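Local atomic coordinates of carboxysome shell vertex protein CcmL (Synechocystis sp., PDB entry 2QW7), a protein that probably forms the pentameric vertices of the carboxysome shell, introducing curvature into an otherwise flat hexagonal layer of CcmK subunits. Residues M1-V6 and W54-R59; K5-V10 and L24-F29; P17-V22 and D71-A76. All blocks are in the same frame, centred on the assembly; numbering follows the deposited sequence. Where two conformers were deposited one is given.

Contact 1 (M1-V6 and W54-R59)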
loop_
_atom_site.group_PDB
_atom_site.type_symbol
_atom_site.label_atom_id
_atom_site.label_comp_id
_atom_site.label_asym_id
_atom_site.label_seq_id
_atom_site.Cartn_x
_atom_site.Cartn_y
_atom_site.Cartn_z
ATOM N N MET A 1 -2.941 -2.265 11.854
ATOM C CA MET A 1 -2.653 -3.733 11.728
ATOM C C MET A 1 -3.893 -4.574 11.388
ATOM O O MET A 1 -5.016 -4.075 11.383
ATOM C CB MET A 1 -1.833 -4.274 12.905
ATOM C CG MET A 1 -1.934 -3.587 14.259
ATOM S SD MET A 1 -0.741 -2.247 14.535
ATOM C CE MET A 1 -1.479 -0.827 13.738
ATOM N N GLN A 2 -3.684 -5.833 10.988
ATOM C CA GLN A 2 -4.820 -6.707 10.593
ATOM C C GLN A 2 -4.983 -7.933 11.468
ATOM O O GLN A 2 -4.044 -8.527 11.971
ATOM C CB GLN A 2 -4.765 -7.154 9.127
ATOM C CG GLN A 2 -5.027 -6.108 7.996
ATOM C CD GLN A 2 -6.419 -5.708 7.764
ATOM O OE1 GLN A 2 -7.216 -6.421 7.090
ATOM N NE2 GLN A 2 -6.754 -4.518 8.238
ATOM N N LEU A 3 -6.235 -8.297 11.682
ATOM C CA LEU A 3 -6.528 -9.445 12.483
ATOM C C LEU A 3 -6.360 -10.573 11.442
ATOM O O LEU A 3 -6.764 -10.409 10.291
ATOM C CB LEU A 3 -7.920 -9.373 13.083
ATOM C CG LEU A 3 -8.498 -8.276 13.995
ATOM C CD1 LEU A 3 -10.123 -8.342 13.825
ATOM C CD2 LEU A 3 -8.015 -8.349 15.444
ATOM N N ALA A 4 -5.737 -11.671 11.870
ATOM C CA ALA A 4 -5.415 -12.810 11.045
ATOM C C ALA A 4 -5.317 -14.081 11.866
ATOM O O ALA A 4 -5.075 -14.030 13.075
ATOM C CB ALA A 4 -4.144 -12.607 10.365
ATOM N N LYS A 5 -5.508 -15.203 11.164
ATOM C CA LYS A 5 -5.439 -16.555 11.725
ATOM C C LYS A 5 -4.202 -17.275 11.149
ATOM O O LYS A 5 -3.911 -17.142 9.941
ATOM C CB LYS A 5 -6.686 -17.388 11.346
ATOM C CG LYS A 5 -6.805 -18.740 12.007
ATOM C CD LYS A 5 -8.293 -19.088 12.198
ATOM C CE LYS A 5 -8.582 -20.475 12.789
ATOM N NZ LYS A 5 -9.875 -20.429 13.532
ATOM N N VAL A 6 -3.492 -18.023 12.001
ATOM C CA VAL A 6 -2.339 -18.759 11.517
ATOM C C VAL A 6 -2.763 -20.032 10.833
ATOM O O VAL A 6 -3.420 -20.892 11.417
ATOM C CB VAL A 6 -1.247 -18.999 12.584
ATOM C CG1 VAL A 6 -0.151 -19.825 11.999
ATOM C CG2 VAL A 6 -0.625 -17.655 13.056
ATOM N N TRP A 54 -5.312 -16.513 16.599
ATOM C CA TRP A 54 -5.620 -15.197 16.033
ATOM C C TRP A 54 -4.488 -14.279 16.414
ATOM O O TRP A 54 -4.059 -14.236 17.579
ATOM C CB TRP A 54 -6.897 -14.594 16.585
ATOM C CG TRP A 54 -8.127 -15.151 16.035
ATOM C CD1 TRP A 54 -8.349 -16.438 15.631
ATOM C CD2 TRP A 54 -9.359 -14.452 15.841
ATOM N NE1 TRP A 54 -9.660 -16.578 15.165
ATOM C CE2 TRP A 54 -10.289 -15.368 15.283
ATOM C CE3 TRP A 54 -9.765 -13.138 16.064
ATOM C CZ2 TRP A 54 -11.598 -15.010 14.983
ATOM C CZ3 TRP A 54 -11.062 -12.786 15.751
ATOM C CH2 TRP A 54 -11.960 -13.718 15.219
ATOM N N VAL A 55 -4.050 -13.481 15.436
ATOM C CA VAL A 55 -2.856 -12.677 15.590
ATOM C C VAL A 55 -2.974 -11.286 14.972
ATOM O O VAL A 55 -3.856 -10.999 14.156
ATOM C CB VAL A 55 -1.669 -13.514 14.968
ATOM C CG1 VAL A 55 -1.742 -15.010 15.429
ATOM C CG2 VAL A 55 -1.686 -13.490 13.475
ATOM N N LEU A 56 -2.045 -10.419 15.390
ATOM C CA LEU A 56 -1.916 -9.055 14.849
ATOM C C LEU A 56 -0.801 -9.010 13.852
ATOM O O LEU A 56 0.348 -9.275 14.235
ATOM C CB LEU A 56 -1.542 -8.035 15.906
ATOM C CG LEU A 56 -2.731 -7.930 16.840
ATOM C CD1 LEU A 56 -2.301 -6.779 17.746
ATOM C CD2 LEU A 56 -4.167 -7.841 16.101
ATOM N N VAL A 57 -1.148 -8.552 12.634
ATOM C CA VAL A 57 -0.227 -8.477 11.491
ATOM C C VAL A 57 0.100 -7.030 11.152
ATOM O O VAL A 57 -0.775 -6.269 10.788
ATOM C CB VAL A 57 -0.918 -9.085 10.183
ATOM C CG1 VAL A 57 0.047 -9.017 9.021
ATOM C CG2 VAL A 57 -1.536 -10.585 10.390
ATOM N N ALA A 58 1.340 -6.640 11.299
ATOM C CA ALA A 58 1.807 -5.343 10.891
ATOM C C ALA A 58 2.272 -5.420 9.439
ATOM O O ALA A 58 3.092 -6.252 9.101
ATOM C CB ALA A 58 3.006 -4.863 11.809
ATOM N N ARG A 59 1.808 -4.505 8.591
ATOM C CA ARG A 59 2.257 -4.391 7.194
ATOM C C ARG A 59 3.269 -3.278 6.807
ATOM O O ARG A 59 3.544 -2.251 7.538
ATOM C CB ARG A 59 1.078 -4.130 6.326
ATOM C CG ARG A 59 0.507 -5.432 5.740
ATOM C CD ARG A 59 -0.627 -5.874 6.464
ATOM N NE ARG A 59 -1.743 -5.224 5.793
ATOM C CZ ARG A 59 -2.611 -4.376 6.334
ATOM N NH1 ARG A 59 -2.529 -4.042 7.632
ATOM N NH2 ARG A 59 -3.624 -3.952 5.564
#
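Q2 and A4 of strand 2-6 pair with V57 and V55 of strand 54-59 through two reciprocal sets of backbone hydrogen bonds. Q2 N reaches V57 O at 2.9 Å, and V57 N returns the bond to Q2 O. In the second set V55 N meets A4 O at 2.6 Å, while A4 N donates to V55 O. The short axes run antiparallel at 132°, evidence of strong twist. L3 with L56 and K5 with W54 form the non-hydrogen-bonded pairs, the last supported by a CA-H...O contact from W54 CA to A4 O (3.2 Å).

Apolar packing differs by face. Beside Q2 and V55, A4 CB presses on V57 CG2 at 3.3 Å; V57 holds CG1 anti to its backbone N (chi1 -179°), which leaves CG2 as the methyl meeting the alanine. On the other face L3 and L56 lie alongside each other, CD2 to CD2 at 3.9 Å, and I82 touches both.

Among the polar side chains, Q2 lays CG over one guanidinium face of R59, 3.3 Å from NH1, with the amide plane turned 43° from the guanidinium. Their polar ends serve a second subunit: Q2 NE2 bonds to its Y40 O, and R59 NH1 forms a salt bridge with its D75. Such twisted antiparallel pairing is typical of the curled, OB-like sheet of the CcmL/EutN family, here contributing to the pentamer interface.

Contact 2 (K5-V10 and L24-F29); sequences KVLGTV and LLLVQF
V10 N donates to L24 O at 2.8 Å, and a water that donates to V10 O and accepts from L24 N bridges the end of this pair. At the far end K5 and Q28 exchange two backbone bonds, the shorter from K5 N to Q28 O at 2.9 Å. Between them the regular pattern breaks: L26 O accepts L7 N at 3.0 Å and, weakly, G8 N at 3.5 Å. L26 N answers to G8 O at 3.0 Å, but approaches from 45° above the carbonyl plane.

Packing follows the shifted register. The extra residue turns L7 toward the partner strand, where its CD2 lies 3.4 Å from Q28 CB; both methyls rest against that carbon, the two side chains set obliquely. L26 carries CG anti to its backbone N (chi1 174°), close to L7 CB. On the face of V6 and T9, L25 CD2 lies near V6 CG1, T9 CG2 and G8 O, while V6 CG2 meets V27 CG1 at 3.5 Å. V10 CG1 packs on L24 CD1 at 3.7 Å.

Beyond the bulge, T9 and V10 pair with a strand of the third subunit, so the sheet continues across the interface. L7 and G8 facing a single L26 define a classic beta bulge, set in an antiparallel strand pair of the OB-like fold.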
loop_
_atom_site.group_PDB
_atom_site.type_symbol
_atom_site.label_atom_id
_atom_site.label_comp_id
_atom_site.label_asym_id
_atom_site.label_seq_id
_atom_site.Cartn_x
_atom_site.Cartn_y
_atom_site.Cartn_z
ATOM N N LYS A 5 -5.508 -15.203 11.164
ATOM C CA LYS A 5 -5.439 -16.555 11.725
ATOM C C LYS A 5 -4.202 -17.275 11.149
ATOM O O LYS A 5 -3.911 -17.142 9.941
ATOM C CB LYS A 5 -6.686 -17.388 11.346
ATOM C CG LYS A 5 -6.805 -18.740 12.007
ATOM C CD LYS A 5 -8.293 -19.088 12.198
ATOM C CE LYS A 5 -8.582 -20.475 12.789
ATOM N NZ LYS A 5 -9.875 -20.429 13.532
ATOM N N VAL A 6 -3.492 -18.023 12.001
ATOM C CA VAL A 6 -2.339 -18.759 11.517
ATOM C C VAL A 6 -2.763 -20.032 10.833
ATOM O O VAL A 6 -3.420 -20.892 11.417
ATOM C CB VAL A 6 -1.247 -18.999 12.584
ATOM C CG1 VAL A 6 -0.151 -19.825 11.999
ATOM C CG2 VAL A 6 -0.625 -17.655 13.056
ATOM N N LEU A 7 -2.433 -20.112 9.549
ATOM C CA LEU A 7 -2.758 -21.242 8.712
ATOM C C LEU A 7 -1.659 -22.284 8.639
ATOM O O LEU A 7 -1.890 -23.478 8.687
ATOM C CB LEU A 7 -3.056 -20.744 7.323
ATOM C CG LEU A 7 -4.516 -20.451 7.039
ATOM C CD1 LEU A 7 -5.114 -19.665 8.205
ATOM C CD2 LEU A 7 -4.551 -19.699 5.733
ATOM N N GLY A 8 -0.434 -21.831 8.518
ATOM C CA GLY A 8 0.676 -22.763 8.431
ATOM C C GLY A 8 2.049 -22.114 8.451
ATOM O O GLY A 8 2.196 -20.942 8.820
ATOM N N THR A 9 3.059 -22.884 8.050
ATOM C CA THR A 9 4.432 -22.343 7.984
ATOM C C THR A 9 4.936 -22.481 6.531
ATOM O O THR A 9 4.422 -23.313 5.721
ATOM C CB THR A 9 5.463 -22.870 9.100
ATOM O OG1 THR A 9 6.306 -23.926 8.628
ATOM C CG2 THR A 9 4.796 -23.317 10.419
ATOM N N VAL A 10 5.873 -21.585 6.200
ATOM C CA VAL A 10 6.478 -21.523 4.860
ATOM C C VAL A 10 7.967 -21.817 4.940
ATOM O O VAL A 10 8.724 -21.125 5.639
ATOM C CB VAL A 10 6.143 -20.147 4.138
ATOM C CG1 VAL A 10 7.251 -19.732 3.133
ATOM C CG2 VAL A 10 4.689 -20.216 3.418
ATOM N N LEU A 24 8.803 -18.075 9.141
ATOM C CA LEU A 24 7.819 -17.553 8.186
ATOM C C LEU A 24 6.490 -18.214 8.311
ATOM O O LEU A 24 6.304 -19.352 7.908
ATOM C CB LEU A 24 8.274 -17.707 6.727
ATOM C CG LEU A 24 9.639 -17.175 6.266
ATOM C CD1 LEU A 24 9.817 -17.636 4.795
ATOM C CD2 LEU A 24 9.815 -15.657 6.465
ATOM N N LEU A 25 5.525 -17.442 8.752
ATOM C CA LEU A 25 4.197 -17.934 8.957
ATOM C C LEU A 25 3.242 -17.404 7.921
ATOM O O LEU A 25 3.341 -16.164 7.642
ATOM C CB LEU A 25 3.740 -17.464 10.343
ATOM C CG LEU A 25 4.240 -18.278 11.517
ATOM C CD1 LEU A 25 3.702 -17.551 12.749
ATOM C CD2 LEU A 25 3.773 -19.763 11.388
ATOM N N LEU A 26 2.369 -18.310 7.425
ATOM C CA LEU A 26 1.311 -17.966 6.526
ATOM C C LEU A 26 0.123 -17.592 7.382
ATOM O O LEU A 26 -0.485 -18.410 8.040
ATOM C CB LEU A 26 0.950 -19.156 5.648
ATOM C CG LEU A 26 -0.222 -19.258 4.640
ATOM C CD1 LEU A 26 -0.097 -18.321 3.435
ATOM C CD2 LEU A 26 -0.109 -20.702 4.209
ATOM N N VAL A 27 -0.264 -16.330 7.340
ATOM C CA VAL A 27 -1.409 -15.850 8.106
ATOM C C VAL A 27 -2.493 -15.283 7.236
ATOM O O VAL A 27 -2.269 -14.240 6.606
ATOM C CB VAL A 27 -1.001 -14.748 9.127
ATOM C CG1 VAL A 27 -0.449 -15.442 10.315
ATOM C CG2 VAL A 27 -0.014 -13.614 8.562
ATOM N N GLN A 28 -3.669 -15.928 7.249
ATOM C CA GLN A 28 -4.857 -15.493 6.490
ATOM C C GLN A 28 -5.602 -14.366 7.191
ATOM O O GLN A 28 -5.906 -14.451 8.399
ATOM C CB GLN A 28 -5.830 -16.639 6.364
ATOM C CG GLN A 28 -7.102 -16.259 5.570
ATOM C CD GLN A 28 -7.743 -17.455 5.006
ATOM O OE1 GLN A 28 -7.967 -18.464 5.685
ATOM N NE2 GLN A 28 -8.117 -17.350 3.755
ATOM N N PHE A 29 -5.932 -13.308 6.453
ATOM C CA PHE A 29 -6.627 -12.188 7.080
ATOM C C PHE A 29 -8.092 -12.475 7.400
ATOM O O PHE A 29 -8.812 -13.326 6.741
ATOM C CB PHE A 29 -6.556 -10.943 6.226
ATOM C CG PHE A 29 -5.171 -10.299 6.149
ATOM C CD1 PHE A 29 -4.799 -9.629 5.020
ATOM C CD2 PHE A 29 -4.296 -10.290 7.224
ATOM C CE1 PHE A 29 -3.544 -8.939 4.971
ATOM C CE2 PHE A 29 -3.026 -9.674 7.123
ATOM C CZ PHE A 29 -2.654 -8.978 6.003
HETATM O O HOH W 1 8.880 -20.897 8.131
#

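Contact 3 (P17-V22 and D71-A76); sequences PNLTGV and DRPLDA
N18 and R72 bring two irregular segments together, their CA atoms 5.0 Å apart, with a type II beta turn from L19 to V22 on one side and an inverse gamma turn centred on P73 on the other. The gamma turn is closed by L74 N bonding to R72 O at 2.7 Å. T20 OG1 donates to P17 O at 2.8 Å, fixing the hydroxyl within its own loop, and G21 takes the positive phi (85°) of the turn's third position.

Across the gap, R72 bends at chi2 and runs its chain past the carbonyl of N18. NH1 donates to N18 O at 3.2 Å, approaching from well above the carbonyl plane (61° out of it), so the bond misses the lone pairs. The T20 carbonyl oxygen sits over one face of the same guanidinium, offset toward its rim. N18 replies with a weak bond from ND2 to D71 O, 3.2 Å long and bent to 132° at the hydrogen.

Apolar atoms fill in beside these bonds. L19 leaves its backbone pointing away, yet its end turns back to set CD1 against P73 CG at 3.2 Å, crossing the ring obliquely. The same ring meets N18, whose CB is 3.6 Å from P73 CD. Farther along, V22 CG2 lies 4.0 Å from L74 CD1.

Nearby, K15 NZ bonds to L19 O and R64 NH1 to L74 O. The polar chemistry across the contact thus consists of side-chain donors on backbone carbonyls, with no salt bridge between the segments: one bond that stands off the lone pairs and one weak one, consistent with a junction that relies also on apolar packing round P73 and L74.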
loop_
_atom_site.group_PDB
_atom_site.type_symbol
_atom_site.label_atom_id
_atom_site.label_comp_id
_atom_site.label_asym_id
_atom_site.label_seq_id
_atom_site.Cartn_x
_atom_site.Cartn_y
_atom_site.Cartn_z
ATOM N N PRO A 17 20.221 -13.982 2.467
ATOM C CA PRO A 17 20.873 -13.986 3.768
ATOM C C PRO A 17 20.217 -13.153 4.881
ATOM O O PRO A 17 20.462 -13.421 6.066
ATOM C CB PRO A 17 22.190 -13.339 3.458
ATOM C CG PRO A 17 22.465 -13.720 2.080
ATOM C CD PRO A 17 21.187 -13.800 1.376
ATOM N N ASN A 18 19.437 -12.139 4.500
ATOM C CA ASN A 18 18.754 -11.265 5.444
ATOM C C ASN A 18 17.450 -11.926 5.912
ATOM O O ASN A 18 16.699 -11.337 6.676
ATOM C CB ASN A 18 18.344 -9.924 4.796
ATOM C CG ASN A 18 19.326 -9.388 3.730
ATOM O OD1 ASN A 18 19.524 -9.992 2.665
ATOM N ND2 ASN A 18 19.869 -8.189 3.981
ATOM N N LEU A 19 17.143 -13.114 5.400
ATOM C CA LEU A 19 15.909 -13.787 5.758
ATOM C C LEU A 19 16.226 -15.040 6.527
ATOM O O LEU A 19 15.344 -15.858 6.797
ATOM C CB LEU A 19 15.151 -14.140 4.482
ATOM C CG LEU A 19 13.657 -13.780 4.415
ATOM C CD1 LEU A 19 13.412 -12.378 5.036
ATOM C CD2 LEU A 19 13.132 -13.893 2.968
ATOM N N THR A 20 17.495 -15.202 6.869
ATOM C CA THR A 20 17.931 -16.371 7.609
ATOM C C THR A 20 17.626 -16.092 9.085
ATOM O O THR A 20 17.870 -15.010 9.603
ATOM C CB THR A 20 19.442 -16.724 7.418
ATOM O OG1 THR A 20 20.267 -15.599 7.754
ATOM C CG2 THR A 20 19.744 -17.208 5.969
ATOM N N GLY A 21 17.081 -17.083 9.764
ATOM C CA GLY A 21 16.725 -16.919 11.169
ATOM C C GLY A 21 15.353 -16.305 11.372
ATOM O O GLY A 21 14.951 -16.037 12.500
ATOM N N VAL A 22 14.609 -16.098 10.283
ATOM C CA VAL A 22 13.235 -15.607 10.381
ATOM C C VAL A 22 12.256 -16.739 10.219
ATOM O O VAL A 22 12.319 -17.427 9.224
ATOM C CB VAL A 22 12.961 -14.531 9.324
ATOM C CG1 VAL A 22 11.486 -14.390 9.049
ATOM C CG2 VAL A 22 13.583 -13.199 9.785
ATOM N N ASP A 71 17.104 -4.351 8.583
ATOM C CA ASP A 71 17.709 -4.633 7.281
ATOM C C ASP A 71 17.181 -5.895 6.581
ATOM O O ASP A 71 17.810 -6.388 5.641
ATOM C CB ASP A 71 19.245 -4.694 7.397
ATOM C CG ASP A 71 19.912 -3.514 6.733
ATOM O OD1 ASP A 71 19.510 -2.354 6.974
ATOM O OD2 ASP A 71 20.805 -3.760 5.900
ATOM N N ARG A 72 16.038 -6.397 7.037
ATOM C CA ARG A 72 15.446 -7.619 6.472
ATOM C C ARG A 72 14.361 -7.257 5.496
ATOM O O ARG A 72 13.648 -6.303 5.722
ATOM C CB ARG A 72 14.736 -8.490 7.511
ATOM C CG ARG A 72 15.589 -9.222 8.524
ATOM C CD ARG A 72 14.954 -10.594 8.927
ATOM N NE ARG A 72 15.446 -11.168 10.195
ATOM C CZ ARG A 72 16.723 -11.446 10.487
ATOM N NH1 ARG A 72 17.719 -11.167 9.653
ATOM N NH2 ARG A 72 17.025 -11.980 11.668
ATOM N N PRO A 73 14.156 -8.069 4.449
ATOM C CA PRO A 73 13.124 -7.802 3.466
ATOM C C PRO A 73 11.730 -8.183 3.906
ATOM O O PRO A 73 10.956 -8.836 3.140
ATOM C CB PRO A 73 13.513 -8.746 2.329
ATOM C CG PRO A 73 13.953 -9.913 3.035
ATOM C CD PRO A 73 14.884 -9.288 4.069
ATOM N N LEU A 74 11.416 -7.745 5.118
ATOM C CA LEU A 74 10.147 -8.021 5.745
ATOM C C LEU A 74 9.040 -6.956 5.468
ATOM O O LEU A 74 9.201 -5.755 5.780
ATOM C CB LEU A 74 10.397 -8.308 7.242
ATOM C CG LEU A 74 10.879 -9.722 7.627
ATOM C CD1 LEU A 74 11.351 -9.907 9.078
ATOM C CD2 LEU A 74 9.681 -10.719 7.427
ATOM N N ASP A 75 7.990 -7.474 4.811
ATOM C CA ASP A 75 6.740 -6.841 4.417
ATOM C C ASP A 75 5.628 -6.842 5.454
ATOM O O ASP A 75 4.795 -5.914 5.508
ATOM C CB ASP A 75 6.055 -7.834 3.460
ATOM C CG ASP A 75 6.230 -7.518 2.049
ATOM O OD1 ASP A 75 7.345 -7.168 1.625
ATOM O OD2 ASP A 75 5.233 -7.637 1.341
ATOM N N ALA A 76 5.565 -7.981 6.153
ATOM C CA ALA A 76 4.523 -8.366 7.083
ATOM C C ALA A 76 5.110 -9.126 8.248
ATOM O O ALA A 76 5.810 -10.111 8.049
ATOM C CB ALA A 76 3.456 -9.230 6.400
#

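Overall arrangement
Contacts 1 and 2 share K5 and V6 and lie on successive parts of strand 2-11, which pairs with 54-59 in one and 24-29 in the other; their centres are 9 Å apart. F29 joins them physically, its CE2 lying 3.7 Å from both Q2 CB and V57 CG1. Contact 3 lies in loops, its centre about 18 Å from that of contact 1 and 16 Å from that of contact 2. Within the chain its edge still touches contact 1, A58 O lying 4.0 Å from A76 CB. Between subunits a salt bridge is added, from R59 to D75 of a neighbouring subunit, and L56 packs on L24 of that same neighbouring subunit. All three contacts therefore border the pentamer's subunit interfaces.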